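Local coordinates for secreted effector protein SifA (Salmonella typhimurium, PDB 3CXB) that alters host cell physiology as a secreted Salmonella effector, interacting with host PLEKHM2 and being required for endosomal tubulation and the formation of Salmonella-induced filaments, at residues 214-219 with 313-318; 208-213 with 308-313; 136-141 with 288-293. One frame throughout, in Å; residues are numbered along the deposited sequence.

Interaction 1 (214-219 with 313-318); sequences IEKTTR and MAEEQL
I214 and E315 mark the nearest backbone approach of two helical segments whose axes come within 8.9 Å and cross at -50°, with the CA atoms of this pair 5.7 Å from each other. L318 and I214 carry the apolar part. The CG of L318 swings anti to the backbone N (chi1 -172°), which carries the two methyls out to the other helix. CD1 meets the branch methyl CG2 of I214 at 4.1 Å, while CD2 lies beside I214 O and T218 OG1 and reaches T217 CB at 3.9 Å. I214 sends its other arm, CD1, to the backbone oxygen of A314, with A314 CB a little further off. Thus I214 packs one turn with CD1 and the next with CG2. I214 and T218 stand one turn apart on one helix, as do A314 and L318 on the other, and the crossing angle is close to that expected when ridges of i, i+4 residues fit into grooves. This is plain helix-on-helix packing between helix 197-220 and helix 307-324, and helix 228-241 adds A234 against I214 and Q231 against T218. The two threonines turn their hydroxyls back to their own helix. T218 OG1 donates to I214 O at 2.9 Å, coming from above the carbonyl plane, so this oxygen is held by both the hydroxyl and the backbone N of T218. T217 OG1 bonds with G213 O and rests against the CB and CG methylenes of E315. Further out, the extended chain of K216 crosses E315, laying CD by OE1 at 3.8 Å; K216 NZ stays 4.4 Å from E315 OE1, beyond salt-bridge range and probably a weak electrostatic attraction at most.

Interaction 2 (208-213 with 308-313); sequences AKIQSG and QAIQKM
Q311 reaches across to helix 197-220 with its aliphatic part and meets K209, S212 and G213 there. A chi1 of -169° points CG across at the other helix and an extended chi2 keeps the chain straight; CG comes to rest 3.6 Å from G213 CA and 3.4 Å from K209 O. Glycine has no side chain to hold the helices apart here, and the Q311 methylenes lie directly on backbone. The segment axes approach to 7.9 Å. K209 crosses Q311 obliquely, its CG 4.0 Å from Q311 CB; a bend at chi2 (58°) then turns the rest of the lysine toward the Q308 amide. The Q308 side chain starts off pointing away and is bent at its own chi2, which brings the amide back over the lysine end. The two polar ends are both donors and do not bond to each other. What gathers them is D296 of helix 283-303, which forms a salt bridge with K209 NZ and takes a weak hydrogen bond from Q308 NE2. I210 and I310 make a separate apolar patch on the other flank: I310 CG2 leans on I210 CG1 at an angle, 3.5 Å away, and F235, T238 and M239 of helix 228-241 touch I210 as well. S212 OG turns back to A208 O at 2.9 Å, meeting it from the face opposite S212 N. The close axes, a crossing angle of -46°, a glycine at the interface and a third helix covering one flank are consistent with ridges-into-grooves packing in a helical bundle.

Interaction 3 (136-141 with 288-293); sequences DILKSH and AEIVEA
I290 pushes its CD1 methyl into the hollow between I137 and L138, where it lies 3.4 Å from L138 CD2 and 4.1 Å from I137 CD1. The I137 side chain is itself a bump: with CG1 between its backbone N and carbonyl carbon (chi1 70°), it straddles the small A293 methyl, whose CB sits 3.8 Å from I137 CB and nearly as close to CD1. I137 and I290 cross at about a right angle, and L164 and L166 of strand 158-167 meet them from outside. Next to this patch E289, bent at chi2, brings its carboxylate to S140, whose OG lies 2.9 Å from OE2 and 3.0 Å from OE1, both weak bonds. H141 NE2 stays 4.1 Å from E289 OE2, its ring slid past the acid. D136 OD2 accepts L138 N, an Asx turn, and also A146 N; H141 N meets L138 O in a type I beta turn. Both turns lie in the loop leading from edge strand 126-132 of the five-stranded antiparallel sheet to strand 145-153 of the three-stranded one, packed here on helix 283-303.

In the fold
Interactions 1 and 2 are adjacent stretches of one helix pair, 197-220 with 307-324, sharing M313, and they touch where E315 CG nears G213 O and A314 CB nears I210 CG2. Interaction 2 is the more buried, close-packed on a glycine; interaction 1 lies further from the chain's centre and runs out to the exposed K216 beside E315. Interaction 3 is different in kind: a loop between strands set on helix 283-303, only partly buried, with apolar side chains beside a weak serine–carboxylate contact. Helix 283-303 ties it to interaction 2, since K209 also makes a long, weak ion pair with E292, which lies in the helical segment of interaction 3. Interactions 1 and 3 do not touch.

Interaction 1 (214-219 with 313-318)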
loop_
_atom_site.group_PDB
_atom_site.type_symbol
_atom_site.label_atom_id
_atom_site.label_comp_id
_atom_site.label_asym_id
_atom_site.label_seq_id
_atom_site.Cartn_x
_atom_site.Cartn_y
_atom_site.Cartn_z
ATOM N N ILE A 214 5.952 -2.426 -19.469
ATOM C CA ILE A 214 6.606 -2.351 -20.765
ATOM C C ILE A 214 5.675 -2.853 -21.849
ATOM O O ILE A 214 5.318 -2.116 -22.765
ATOM C CB ILE A 214 7.904 -3.201 -20.804
ATOM C CG1 ILE A 214 8.856 -2.750 -19.696
ATOM C CG2 ILE A 214 8.602 -3.044 -22.164
ATOM C CD1 ILE A 214 9.241 -1.285 -19.799
ATOM N N GLU A 215 5.281 -4.113 -21.736
ATOM C CA GLU A 215 4.403 -4.738 -22.715
ATOM C C GLU A 215 3.104 -3.951 -22.906
ATOM O O GLU A 215 2.549 -3.908 -24.002
ATOM C CB GLU A 215 4.088 -6.167 -22.278
ATOM C CG GLU A 215 5.315 -7.037 -22.070
ATOM C CD GLU A 215 4.966 -8.404 -21.513
ATOM O OE1 GLU A 215 4.294 -8.467 -20.452
ATOM O OE2 GLU A 215 5.367 -9.416 -22.133
ATOM N N LYS A 216 2.629 -3.326 -21.832
ATOM C CA LYS A 216 1.404 -2.546 -21.873
ATOM C C LYS A 216 1.532 -1.296 -22.748
ATOM O O LYS A 216 0.769 -1.108 -23.696
ATOM C CB LYS A 216 1.005 -2.141 -20.449
ATOM C CG LYS A 216 -0.279 -1.321 -20.360
ATOM C CD LYS A 216 -0.642 -0.983 -18.918
ATOM C CE LYS A 216 -1.948 -0.189 -18.833
ATOM N NZ LYS A 216 -2.281 0.208 -17.428
ATOM N N THR A 217 2.492 -0.441 -22.417
ATOM C CA THR A 217 2.716 0.784 -23.164
ATOM C C THR A 217 3.039 0.478 -24.632
ATOM O O THR A 217 2.713 1.263 -25.525
ATOM C CB THR A 217 3.876 1.595 -22.538
ATOM O OG1 THR A 217 3.580 1.871 -21.169
ATOM C CG2 THR A 217 4.075 2.919 -23.268
ATOM N N THR A 218 3.684 -0.663 -24.874
ATOM C CA THR A 218 4.058 -1.062 -26.232
ATOM C C THR A 218 2.822 -1.358 -27.087
ATOM O O THR A 218 2.768 -1.010 -28.270
ATOM C CB THR A 218 5.012 -2.293 -26.189
ATOM O OG1 THR A 218 6.235 -1.905 -25.556
ATOM C CG2 THR A 218 5.360 -2.788 -27.585
ATOM N N ARG A 219 1.831 -1.990 -26.474
ATOM C CA ARG A 219 0.586 -2.309 -27.152
ATOM C C ARG A 219 -0.157 -1.036 -27.581
ATOM O O ARG A 219 -0.393 -0.818 -28.773
ATOM C CB ARG A 219 -0.304 -3.150 -26.229
ATOM C CG ARG A 219 0.135 -4.605 -26.115
ATOM C CD ARG A 219 -0.015 -5.311 -27.460
ATOM N NE ARG A 219 0.538 -6.663 -27.479
ATOM C CZ ARG A 219 1.831 -6.948 -27.372
ATOM N NH1 ARG A 219 2.236 -8.211 -27.403
ATOM N NH2 ARG A 219 2.722 -5.973 -27.231
ATOM N N MET A 313 6.815 4.231 -13.625
ATOM C CA MET A 313 8.122 4.767 -13.968
ATOM C C MET A 313 8.734 3.905 -15.068
ATOM O O MET A 313 9.516 4.383 -15.901
ATOM C CB MET A 313 9.021 4.844 -12.737
ATOM C CG MET A 313 9.414 3.538 -12.145
ATOM S SD MET A 313 10.486 3.826 -10.708
ATOM C CE MET A 313 12.057 4.102 -11.492
ATOM N N ALA A 314 8.351 2.635 -15.085
ATOM C CA ALA A 314 8.824 1.742 -16.123
ATOM C C ALA A 314 8.197 2.201 -17.442
ATOM O O ALA A 314 8.873 2.309 -18.450
ATOM C CB ALA A 314 8.424 0.292 -15.818
ATOM N N GLU A 315 6.906 2.480 -17.432
ATOM C CA GLU A 315 6.244 2.930 -18.640
ATOM C C GLU A 315 6.874 4.231 -19.125
ATOM O O GLU A 315 7.006 4.455 -20.324
ATOM C CB GLU A 315 4.751 3.147 -18.362
ATOM C CG GLU A 315 4.038 1.860 -18.034
ATOM C CD GLU A 315 2.677 2.069 -17.425
ATOM O OE1 GLU A 315 2.038 1.057 -17.093
ATOM O OE2 GLU A 315 2.240 3.229 -17.268
ATOM N N GLU A 316 7.277 5.077 -18.185
ATOM C CA GLU A 316 7.848 6.364 -18.543
ATOM C C GLU A 316 9.252 6.200 -19.056
ATOM O O GLU A 316 9.737 7.033 -19.815
ATOM C CB GLU A 316 7.823 7.312 -17.343
ATOM C CG GLU A 316 6.435 7.759 -16.903
ATOM C CD GLU A 316 6.498 8.614 -15.659
ATOM O OE1 GLU A 316 7.278 9.591 -15.658
ATOM O OE2 GLU A 316 5.778 8.319 -14.681
ATOM N N GLN A 317 9.910 5.131 -18.632
ATOM C CA GLN A 317 11.263 4.864 -19.095
ATOM C C GLN A 317 11.183 4.480 -20.567
ATOM O O GLN A 317 11.888 5.024 -21.416
ATOM C CB GLN A 317 11.907 3.722 -18.295
ATOM C CG GLN A 317 12.747 4.197 -17.118
ATOM C CD GLN A 317 13.973 4.975 -17.561
ATOM O OE1 GLN A 317 14.526 5.783 -16.808
ATOM N NE2 GLN A 317 14.410 4.729 -18.792
ATOM N N LEU A 318 10.305 3.534 -20.856
ATOM C CA LEU A 318 10.115 3.074 -22.213
ATOM C C LEU A 318 9.861 4.259 -23.142
ATOM O O LEU A 318 10.499 4.401 -24.169
ATOM C CB LEU A 318 8.935 2.112 -22.278
ATOM C CG LEU A 318 8.797 1.443 -23.638
ATOM C CD1 LEU A 318 9.950 0.443 -23.797
ATOM C CD2 LEU A 318 7.462 0.722 -23.743
#

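Interaction 2 (208-213 with 308-313)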
loop_
_atom_site.group_PDB
_atom_site.type_symbol
_atom_site.label_atom_id
_atom_site.label_comp_id
_atom_site.label_asym_id
_atom_site.label_seq_id
_atom_site.Cartn_x
_atom_site.Cartn_y
_atom_site.Cartn_z
ATOM N N ALA A 208 8.362 -8.272 -12.454
ATOM C CA ALA A 208 7.184 -8.672 -13.224
ATOM C C ALA A 208 6.304 -7.447 -13.522
ATOM O O ALA A 208 5.731 -7.330 -14.616
ATOM C CB ALA A 208 6.389 -9.696 -12.460
ATOM N N LYS A 209 6.199 -6.547 -12.542
ATOM C CA LYS A 209 5.414 -5.329 -12.687
ATOM C C LYS A 209 6.076 -4.457 -13.754
ATOM O O LYS A 209 5.410 -3.865 -14.612
ATOM C CB LYS A 209 5.376 -4.574 -11.358
ATOM C CG LYS A 209 4.031 -3.987 -11.000
ATOM C CD LYS A 209 2.975 -5.059 -10.939
ATOM C CE LYS A 209 1.744 -4.573 -10.186
ATOM N NZ LYS A 209 0.568 -5.470 -10.413
ATOM N N ILE A 210 7.398 -4.397 -13.709
ATOM C CA ILE A 210 8.134 -3.600 -14.674
ATOM C C ILE A 210 7.910 -4.147 -16.070
ATOM O O ILE A 210 7.829 -3.385 -17.031
ATOM C CB ILE A 210 9.647 -3.555 -14.354
ATOM C CG1 ILE A 210 9.868 -2.806 -13.032
ATOM C CG2 ILE A 210 10.373 -2.818 -15.463
ATOM C CD1 ILE A 210 11.225 -2.970 -12.432
ATOM N N GLN A 211 7.798 -5.466 -16.186
ATOM C CA GLN A 211 7.558 -6.071 -17.496
ATOM C C GLN A 211 6.151 -5.784 -18.034
ATOM O O GLN A 211 5.984 -5.502 -19.219
ATOM C CB GLN A 211 7.794 -7.582 -17.443
ATOM C CG GLN A 211 9.188 -7.982 -17.894
ATOM C CD GLN A 211 9.507 -7.490 -19.307
ATOM O OE1 GLN A 211 8.780 -7.785 -20.259
ATOM N NE2 GLN A 211 10.593 -6.738 -19.445
ATOM N N SER A 212 5.140 -5.867 -17.168
ATOM C CA SER A 212 3.772 -5.580 -17.586
ATOM C C SER A 212 3.754 -4.158 -18.139
ATOM O O SER A 212 3.326 -3.930 -19.275
ATOM C CB SER A 212 2.822 -5.702 -16.404
ATOM O OG SER A 212 3.060 -6.918 -15.727
ATOM N N GLY A 213 4.239 -3.205 -17.348
ATOM C CA GLY A 213 4.270 -1.834 -17.816
ATOM C C GLY A 213 4.870 -1.699 -19.211
ATOM O O GLY A 213 4.365 -0.955 -20.050
ATOM N N GLN A 308 2.519 -0.170 -8.206
ATOM C CA GLN A 308 1.964 0.509 -9.389
ATOM C C GLN A 308 2.808 1.709 -9.756
ATOM O O GLN A 308 2.914 2.083 -10.932
ATOM C CB GLN A 308 0.522 0.961 -9.143
ATOM C CG GLN A 308 -0.498 -0.148 -9.226
ATOM C CD GLN A 308 -0.530 -0.820 -10.586
ATOM O OE1 GLN A 308 -1.013 -0.261 -11.563
ATOM N NE2 GLN A 308 -0.008 -2.033 -10.651
ATOM N N ALA A 309 3.405 2.319 -8.744
ATOM C CA ALA A 309 4.254 3.471 -8.976
ATOM C C ALA A 309 5.431 2.992 -9.803
ATOM O O ALA A 309 5.867 3.672 -10.730
ATOM C CB ALA A 309 4.744 4.033 -7.668
ATOM N N ILE A 310 5.947 1.814 -9.466
ATOM C CA ILE A 310 7.077 1.270 -10.203
ATOM C C ILE A 310 6.683 0.975 -11.650
ATOM O O ILE A 310 7.397 1.346 -12.588
ATOM C CB ILE A 310 7.638 -0.006 -9.524
ATOM C CG1 ILE A 310 8.467 0.385 -8.295
ATOM C CG2 ILE A 310 8.574 -0.749 -10.484
ATOM C CD1 ILE A 310 7.747 1.247 -7.296
ATOM N N GLN A 311 5.536 0.331 -11.832
ATOM C CA GLN A 311 5.067 0.021 -13.174
ATOM C C GLN A 311 5.013 1.288 -14.011
ATOM O O GLN A 311 5.336 1.261 -15.193
ATOM C CB GLN A 311 3.681 -0.611 -13.128
ATOM C CG GLN A 311 3.241 -1.199 -14.460
ATOM C CD GLN A 311 1.872 -1.853 -14.386
ATOM O OE1 GLN A 311 0.864 -1.175 -14.226
ATOM N NE2 GLN A 311 1.835 -3.175 -14.491
ATOM N N LYS A 312 4.622 2.402 -13.396
ATOM C CA LYS A 312 4.521 3.659 -14.130
ATOM C C LYS A 312 5.855 4.203 -14.548
ATOM O O LYS A 312 6.017 4.595 -15.700
ATOM C CB LYS A 312 3.799 4.738 -13.319
ATOM C CG LYS A 312 2.315 4.493 -13.134
ATOM C CD LYS A 312 1.665 5.615 -12.328
ATOM C CE LYS A 312 0.205 5.303 -11.994
ATOM N NZ LYS A 312 -0.454 6.427 -11.267
ATOM N N MET A 313 6.815 4.231 -13.625
ATOM C CA MET A 313 8.122 4.767 -13.968
ATOM C C MET A 313 8.734 3.905 -15.068
ATOM O O MET A 313 9.516 4.383 -15.901
ATOM C CB MET A 313 9.021 4.844 -12.737
ATOM C CG MET A 313 9.414 3.538 -12.145
ATOM S SD MET A 313 10.486 3.826 -10.708
ATOM C CE MET A 313 12.057 4.102 -11.492
#

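Interaction 3 (136-141 with 288-293)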
loop_
_atom_site.group_PDB
_atom_site.type_symbol
_atom_site.label_atom_id
_atom_site.label_comp_id
_atom_site.label_asym_id
_atom_site.label_seq_id
_atom_site.Cartn_x
_atom_site.Cartn_y
_atom_site.Cartn_z
ATOM N N ASP A 136 -12.645 1.405 -4.772
ATOM C CA ASP A 136 -13.312 0.406 -5.584
ATOM C C ASP A 136 -12.197 -0.185 -6.398
ATOM O O ASP A 136 -11.734 0.416 -7.366
ATOM C CB ASP A 136 -14.360 1.003 -6.520
ATOM C CG ASP A 136 -15.035 -0.069 -7.392
ATOM O OD1 ASP A 136 -15.796 0.271 -8.326
ATOM O OD2 ASP A 136 -14.803 -1.271 -7.140
ATOM N N ILE A 137 -11.755 -1.367 -5.988
ATOM C CA ILE A 137 -10.658 -2.023 -6.662
ATOM C C ILE A 137 -11.056 -2.568 -8.021
ATOM O O ILE A 137 -10.203 -2.987 -8.796
ATOM C CB ILE A 137 -10.076 -3.149 -5.776
ATOM C CG1 ILE A 137 -11.068 -4.314 -5.679
ATOM C CG2 ILE A 137 -9.753 -2.589 -4.380
ATOM C CD1 ILE A 137 -10.495 -5.537 -4.973
ATOM N N LEU A 138 -12.354 -2.540 -8.310
ATOM C CA LEU A 138 -12.887 -3.036 -9.583
ATOM C C LEU A 138 -13.376 -1.844 -10.367
ATOM O O LEU A 138 -14.551 -1.761 -10.746
ATOM C CB LEU A 138 -14.054 -3.987 -9.332
ATOM C CG LEU A 138 -13.734 -5.227 -8.496
ATOM C CD1 LEU A 138 -15.036 -5.902 -8.152
ATOM C CD2 LEU A 138 -12.817 -6.177 -9.256
ATOM N N LYS A 139 -12.458 -0.913 -10.594
ATOM C CA LYS A 139 -12.769 0.308 -11.308
ATOM C C LYS A 139 -13.202 0.041 -12.746
ATOM O O LYS A 139 -14.158 0.636 -13.229
ATOM C CB LYS A 139 -11.556 1.238 -11.276
ATOM C CG LYS A 139 -11.891 2.674 -10.882
ATOM C CD LYS A 139 -12.411 2.765 -9.465
ATOM C CE LYS A 139 -12.836 4.179 -9.157
ATOM N NZ LYS A 139 -13.344 4.338 -7.773
ATOM N N SER A 140 -12.507 -0.870 -13.418
ATOM C CA SER A 140 -12.820 -1.212 -14.798
ATOM C C SER A 140 -14.149 -1.951 -14.951
ATOM O O SER A 140 -14.524 -2.332 -16.056
ATOM C CB SER A 140 -11.697 -2.057 -15.393
ATOM O OG SER A 140 -11.461 -3.216 -14.613
ATOM N N HIS A 141 -14.851 -2.167 -13.845
ATOM C CA HIS A 141 -16.139 -2.844 -13.890
ATOM C C HIS A 141 -17.195 -1.931 -13.303
ATOM O O HIS A 141 -17.212 -1.667 -12.100
ATOM C CB HIS A 141 -16.090 -4.154 -13.114
ATOM C CG HIS A 141 -15.122 -5.143 -13.676
ATOM N ND1 HIS A 141 -15.202 -5.607 -14.972
ATOM C CD2 HIS A 141 -14.039 -5.746 -13.127
ATOM C CE1 HIS A 141 -14.212 -6.453 -15.196
ATOM N NE2 HIS A 141 -13.492 -6.554 -14.094
ATOM N N ALA A 288 -8.807 -11.911 -11.736
ATOM C CA ALA A 288 -7.403 -11.574 -11.934
ATOM C C ALA A 288 -7.134 -10.157 -11.432
ATOM O O ALA A 288 -6.023 -9.821 -11.018
ATOM C CB ALA A 288 -7.046 -11.686 -13.402
ATOM N N GLU A 289 -8.163 -9.323 -11.471
ATOM C CA GLU A 289 -8.025 -7.958 -11.015
ATOM C C GLU A 289 -8.046 -7.942 -9.495
ATOM O O GLU A 289 -7.168 -7.351 -8.867
ATOM C CB GLU A 289 -9.151 -7.110 -11.590
ATOM C CG GLU A 289 -9.049 -5.643 -11.243
ATOM C CD GLU A 289 -9.522 -4.743 -12.374
ATOM O OE1 GLU A 289 -9.727 -3.532 -12.132
ATOM O OE2 GLU A 289 -9.676 -5.247 -13.508
ATOM N N ILE A 290 -9.041 -8.605 -8.909
ATOM C CA ILE A 290 -9.162 -8.688 -7.453
ATOM C C ILE A 290 -7.795 -9.061 -6.898
ATOM O O ILE A 290 -7.208 -8.345 -6.082
ATOM C CB ILE A 290 -10.128 -9.816 -7.012
ATOM C CG1 ILE A 290 -11.507 -9.633 -7.650
ATOM C CG2 ILE A 290 -10.195 -9.864 -5.487
ATOM C CD1 ILE A 290 -12.404 -8.606 -6.968
ATOM N N VAL A 291 -7.299 -10.204 -7.365
ATOM C CA VAL A 291 -6.017 -10.726 -6.927
ATOM C C VAL A 291 -4.933 -9.669 -6.976
ATOM O O VAL A 291 -4.260 -9.417 -5.973
ATOM C CB VAL A 291 -5.559 -11.927 -7.788
ATOM C CG1 VAL A 291 -4.190 -12.412 -7.311
ATOM C CG2 VAL A 291 -6.565 -13.050 -7.694
ATOM N N GLU A 292 -4.769 -9.049 -8.141
ATOM C CA GLU A 292 -3.742 -8.036 -8.316
ATOM C C GLU A 292 -3.877 -6.851 -7.357
ATOM O O GLU A 292 -2.864 -6.301 -6.885
ATOM C CB GLU A 292 -3.723 -7.538 -9.759
ATOM C CG GLU A 292 -2.596 -6.555 -10.030
ATOM C CD GLU A 292 -2.579 -6.038 -11.459
ATOM O OE1 GLU A 292 -2.659 -6.875 -12.389
ATOM O OE2 GLU A 292 -2.472 -4.801 -11.650
ATOM N N ALA A 293 -5.111 -6.452 -7.058
ATOM C CA ALA A 293 -5.319 -5.335 -6.147
ATOM C C ALA A 293 -4.876 -5.718 -4.745
ATOM O O ALA A 293 -4.140 -4.970 -4.102
ATOM C CB ALA A 293 -6.768 -4.922 -6.134
#